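Local coordinates for protein ferritin heavy chain (Trichoplusia ni, PDB 1Z6O) that oxidises ferrous iron and, together with the light chain, stores it as ferric hydroxide inside a secreted insect ferritin shell of 24 subunits, at residues T16-M25 and C130-L141. Sequence-based numbering, arbitrary orientation.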
loop_
_atom_site.group_PDB
_atom_site.type_symbol
_atom_site.label_atom_id
_atom_site.label_comp_id
_atom_site.label_asym_id
_atom_site.label_seq_id
_atom_site.Cartn_x
_atom_site.Cartn_y
_atom_site.Cartn_z
ATOM N N THR M 16 48.932 -18.553 -26.469
ATOM C CA THR M 16 50.326 -18.354 -26.079
ATOM C C THR M 16 50.924 -19.063 -24.872
ATOM O O THR M 16 52.097 -18.866 -24.584
ATOM C CB THR M 16 50.553 -16.858 -25.849
ATOM O OG1 THR M 16 49.639 -16.415 -24.835
ATOM C CG2 THR M 16 50.276 -16.053 -27.128
ATOM N N MET M 17 50.156 -19.859 -24.140
ATOM C CA MET M 17 50.747 -20.505 -22.972
ATOM C C MET M 17 51.901 -21.418 -23.370
ATOM O O MET M 17 51.861 -22.062 -24.419
ATOM C CB MET M 17 49.701 -21.329 -22.215
ATOM C CG MET M 17 48.704 -20.472 -21.428
ATOM S SD MET M 17 47.649 -21.503 -20.373
ATOM C CE MET M 17 48.869 -22.163 -19.221
ATOM N N HIS M 18 52.933 -21.468 -22.537
ATOM C CA HIS M 18 54.064 -22.347 -22.823
ATOM C C HIS M 18 53.938 -23.644 -22.047
ATOM O O HIS M 18 53.201 -23.734 -21.056
ATOM C CB HIS M 18 55.392 -21.636 -22.546
ATOM C CG HIS M 18 55.824 -20.756 -23.677
ATOM N ND1 HIS M 18 54.980 -19.835 -24.266
ATOM C CD2 HIS M 18 56.992 -20.688 -24.363
ATOM C CE1 HIS M 18 55.608 -19.241 -25.267
ATOM N NE2 HIS M 18 56.829 -19.740 -25.347
ATOM N N ARG M 19 54.664 -24.655 -22.509
ATOM C CA ARG M 19 54.592 -25.995 -21.946
ATOM C C ARG M 19 54.829 -26.206 -20.462
ATOM O O ARG M 19 54.064 -26.914 -19.807
ATOM C CB ARG M 19 55.520 -26.927 -22.747
ATOM C CG ARG M 19 55.653 -28.334 -22.167
ATOM C CD ARG M 19 56.209 -29.315 -23.204
ATOM N NE ARG M 19 55.145 -29.820 -24.073
ATOM C CZ ARG M 19 54.289 -30.788 -23.736
ATOM N NH1 ARG M 19 54.370 -31.378 -22.547
ATOM N NH2 ARG M 19 53.336 -31.155 -24.585
ATOM N N SER M 20 55.886 -25.627 -19.918
ATOM C CA SER M 20 56.158 -25.845 -18.505
ATOM C C SER M 20 55.002 -25.318 -17.637
ATOM O O SER M 20 54.544 -25.978 -16.701
ATOM C CB SER M 20 57.475 -25.166 -18.127
ATOM O OG SER M 20 57.686 -25.257 -16.731
ATOM N N CYS M 21 54.535 -24.124 -17.958
ATOM C CA CYS M 21 53.429 -23.513 -17.223
ATOM C C CYS M 21 52.152 -24.354 -17.402
ATOM O O CYS M 21 51.456 -24.669 -16.436
ATOM C CB CYS M 21 53.230 -22.089 -17.742
ATOM S SG CYS M 21 51.834 -21.192 -16.997
ATOM N N ARG M 22 51.856 -24.741 -18.638
ATOM C CA ARG M 22 50.666 -25.536 -18.888
ATOM C C ARG M 22 50.721 -26.873 -18.149
ATOM O O ARG M 22 49.727 -27.306 -17.567
ATOM C CB ARG M 22 50.485 -25.766 -20.392
ATOM C CG ARG M 22 49.147 -26.401 -20.746
ATOM C CD ARG M 22 48.920 -26.422 -22.257
ATOM N NE ARG M 22 49.992 -27.142 -22.935
ATOM C CZ ARG M 22 50.894 -26.578 -23.733
ATOM N NH1 ARG M 22 50.860 -25.272 -23.975
ATOM N NH2 ARG M 22 51.855 -27.321 -24.266
ATOM N N ASN M 23 51.879 -27.531 -18.152
ATOM C CA ASN M 23 51.982 -28.803 -17.448
ATOM C C ASN M 23 51.817 -28.630 -15.940
ATOM O O ASN M 23 51.239 -29.494 -15.282
ATOM C CB ASN M 23 53.315 -29.505 -17.770
ATOM C CG ASN M 23 53.326 -30.100 -19.178
ATOM O OD1 ASN M 23 52.271 -30.289 -19.787
ATOM N ND2 ASN M 23 54.511 -30.401 -19.692
ATOM N N SER M 24 52.329 -27.536 -15.380
ATOM C CA SER M 24 52.162 -27.307 -13.942
ATOM C C SER M 24 50.684 -27.077 -13.621
ATOM O O SER M 24 50.207 -27.495 -12.570
ATOM C CB SER M 24 52.969 -26.085 -13.466
ATOM O OG SER M 24 54.349 -26.367 -13.507
ATOM N N MET M 25 49.968 -26.403 -14.519
ATOM C CA MET M 25 48.535 -26.169 -14.312
ATOM C C MET M 25 47.778 -27.500 -14.360
ATOM O O MET M 25 46.871 -27.729 -13.560
ATOM C CB MET M 25 47.978 -25.236 -15.397
ATOM C CG MET M 25 48.346 -23.775 -15.191
ATOM S SD MET M 25 47.313 -23.030 -13.875
ATOM C CE MET M 25 45.774 -22.736 -14.822
ATOM N N CYS M 130 55.351 -20.588 -14.290
ATOM C CA CYS M 130 54.713 -19.707 -15.254
ATOM C C CYS M 130 55.388 -18.354 -15.386
ATOM O O CYS M 130 55.358 -17.741 -16.450
ATOM C CB CYS M 130 53.228 -19.523 -14.887
ATOM S SG CYS M 130 52.297 -21.092 -15.023
ATOM N N GLU M 131 55.996 -17.887 -14.306
ATOM C CA GLU M 131 56.656 -16.591 -14.335
ATOM C C GLU M 131 58.098 -16.666 -14.822
ATOM O O GLU M 131 58.550 -15.800 -15.561
ATOM C CB GLU M 131 56.672 -15.964 -12.931
ATOM C CG GLU M 131 57.409 -14.624 -12.873
ATOM C CD GLU M 131 57.117 -13.841 -11.595
ATOM O OE1 GLU M 131 57.852 -14.021 -10.599
ATOM O OE2 GLU M 131 56.141 -13.049 -11.586
ATOM N N ASP M 132 58.811 -17.710 -14.419
ATOM C CA ASP M 132 60.226 -17.801 -14.748
ATOM C C ASP M 132 60.663 -18.535 -15.998
ATOM O O ASP M 132 61.855 -18.716 -16.209
ATOM C CB ASP M 132 60.991 -18.338 -13.539
ATOM C CG ASP M 132 60.867 -17.414 -12.326
ATOM O OD1 ASP M 132 60.901 -16.176 -12.509
ATOM O OD2 ASP M 132 60.747 -17.922 -11.197
ATOM N N ASP M 133 59.718 -18.957 -16.828
ATOM C CA ASP M 133 60.074 -19.623 -18.076
ATOM C C ASP M 133 60.858 -18.561 -18.870
ATOM O O ASP M 133 60.341 -17.480 -19.144
ATOM C CB ASP M 133 58.809 -20.015 -18.836
ATOM C CG ASP M 133 59.111 -20.798 -20.098
ATOM O OD1 ASP M 133 59.945 -20.329 -20.902
ATOM O OD2 ASP M 133 58.515 -21.880 -20.282
ATOM N N SER M 134 62.097 -18.860 -19.238
ATOM C CA SER M 134 62.917 -17.881 -19.955
ATOM C C SER M 134 62.314 -17.389 -21.269
ATOM O O SER M 134 62.617 -16.285 -21.720
ATOM C CB SER M 134 64.322 -18.452 -20.209
ATOM O OG SER M 134 64.258 -19.662 -20.952
ATOM N N GLU M 135 61.448 -18.189 -21.877
ATOM C CA GLU M 135 60.848 -17.789 -23.145
ATOM C C GLU M 135 59.537 -17.014 -23.034
ATOM O O GLU M 135 59.149 -16.325 -23.978
ATOM C CB GLU M 135 60.588 -19.022 -24.009
ATOM C CG GLU M 135 61.823 -19.829 -24.349
ATOM C CD GLU M 135 61.475 -21.118 -25.068
ATOM O OE1 GLU M 135 60.768 -21.961 -24.471
ATOM O OE2 GLU M 135 61.904 -21.285 -26.232
ATOM N N PHE M 136 58.850 -17.112 -21.900
ATOM C CA PHE M 136 57.550 -16.443 -21.789
ATOM C C PHE M 136 57.115 -16.315 -20.333
ATOM O O PHE M 136 56.876 -17.318 -19.666
ATOM C CB PHE M 136 56.511 -17.279 -22.558
ATOM C CG PHE M 136 55.166 -16.608 -22.730
ATOM C CD1 PHE M 136 54.940 -15.730 -23.789
ATOM C CD2 PHE M 136 54.119 -16.882 -21.846
ATOM C CE1 PHE M 136 53.681 -15.129 -23.976
ATOM C CE2 PHE M 136 52.854 -16.290 -22.018
ATOM C CZ PHE M 136 52.634 -15.410 -23.086
ATOM N N ASN M 137 57.038 -15.084 -19.846
ATOM C CA ASN M 137 56.594 -14.813 -18.479
ATOM C C ASN M 137 55.072 -14.651 -18.627
ATOM O O ASN M 137 54.609 -13.691 -19.246
ATOM C CB ASN M 137 57.218 -13.498 -17.989
ATOM C CG ASN M 137 56.809 -13.146 -16.563
ATOM O OD1 ASN M 137 55.729 -13.533 -16.094
ATOM N ND2 ASN M 137 57.661 -12.390 -15.874
ATOM N N ASP M 138 54.293 -15.581 -18.089
ATOM C CA ASP M 138 52.840 -15.475 -18.246
ATOM C C ASP M 138 52.252 -14.551 -17.182
ATOM O O ASP M 138 51.673 -15.006 -16.189
ATOM C CB ASP M 138 52.203 -16.858 -18.158
ATOM C CG ASP M 138 50.897 -16.930 -18.923
ATOM O OD1 ASP M 138 50.055 -16.013 -18.746
ATOM O OD2 ASP M 138 50.721 -17.886 -19.705
ATOM N N TYR M 139 52.382 -13.245 -17.408
ATOM C CA TYR M 139 51.924 -12.258 -16.432
ATOM C C TYR M 139 50.499 -12.450 -15.931
ATOM O O TYR M 139 50.239 -12.392 -14.729
ATOM C CB TYR M 139 52.027 -10.842 -17.014
ATOM C CG TYR M 139 53.426 -10.462 -17.453
ATOM C CD1 TYR M 139 53.731 -10.301 -18.805
ATOM C CD2 TYR M 139 54.436 -10.251 -16.514
ATOM C CE1 TYR M 139 55.014 -9.934 -19.217
ATOM C CE2 TYR M 139 55.730 -9.882 -16.916
ATOM C CZ TYR M 139 56.002 -9.725 -18.269
ATOM O OH TYR M 139 57.256 -9.335 -18.673
ATOM N N HIS M 140 49.576 -12.657 -16.859
ATOM C CA HIS M 140 48.182 -12.776 -16.474
ATOM C C HIS M 140 47.856 -13.991 -15.620
ATOM O O HIS M 140 47.141 -13.871 -14.622
ATOM C CB HIS M 140 47.283 -12.742 -17.709
ATOM C CG HIS M 140 45.825 -12.713 -17.372
ATOM N ND1 HIS M 140 45.035 -13.844 -17.388
ATOM C CD2 HIS M 140 45.028 -11.701 -16.949
ATOM C CE1 HIS M 140 43.811 -13.529 -16.991
ATOM N NE2 HIS M 140 43.780 -12.235 -16.717
ATOM N N LEU M 141 48.370 -15.160 -15.988
ATOM C CA LEU M 141 48.083 -16.346 -15.183
ATOM C C LEU M 141 48.740 -16.229 -13.810
ATOM O O LEU M 141 48.147 -16.598 -12.802
ATOM C CB LEU M 141 48.555 -17.628 -15.897
ATOM C CG LEU M 141 48.396 -18.944 -15.099
ATOM C CD1 LEU M 141 46.966 -19.096 -14.559
ATOM C CD2 LEU M 141 48.749 -20.128 -16.019
HETATM O O HOH W 1 52.636 -19.868 -20.230
HETATM O O HOH W 2 58.076 -24.228 -21.343
HETATM O O HOH W 3 56.040 -22.073 -19.268
#
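C21 and C130 are joined by a disulfide, SG to SG 2.0 Å with chi3 at 90°, an intrachain link that ties the first turn of helix 19-47 to the last turn of helix 105-132. C21 turns its sulfur away from its own N (chi1 177°), toward C130 and L141, whose CD2 packs 3.4 Å from C21 SG. The same methyl meets M17 CE, and the thioether end of M25 meets the two L141 methyls end-on, M25 CE at 3.8 Å from L141 CD1.

The aromatic part is a CH-pi contact: F136 CB sits over the centre of the H18 imidazole, 3.5 Å from its centroid, while the two rings lie almost parallel (5°) but displaced, with little overlap. H18 ND1 donates in its ring plane to T16 O (3.1 Å), which helps to fix the ring's rotation; T16 O lies over a face of the F136 ring. An alanine in place of H18 would probably uncover F136 CB and leave T16 O without this donor.

No direct hydrogen bond crosses; water does the bridging. D133 OD2 accepts from two waters, which take the N-H groups of S20 and C21 at the helix start, and a third water donates to D138 OD2 and accepts from H18 N, 2.8 Å from each.

The contact closes one end of the ferritin four-helix bundle, where D138 OD1 weakly caps helix 139-168 at L141 N and forms a salt bridge with R81, while M17 and M25 pack on L78 of helix 54-80.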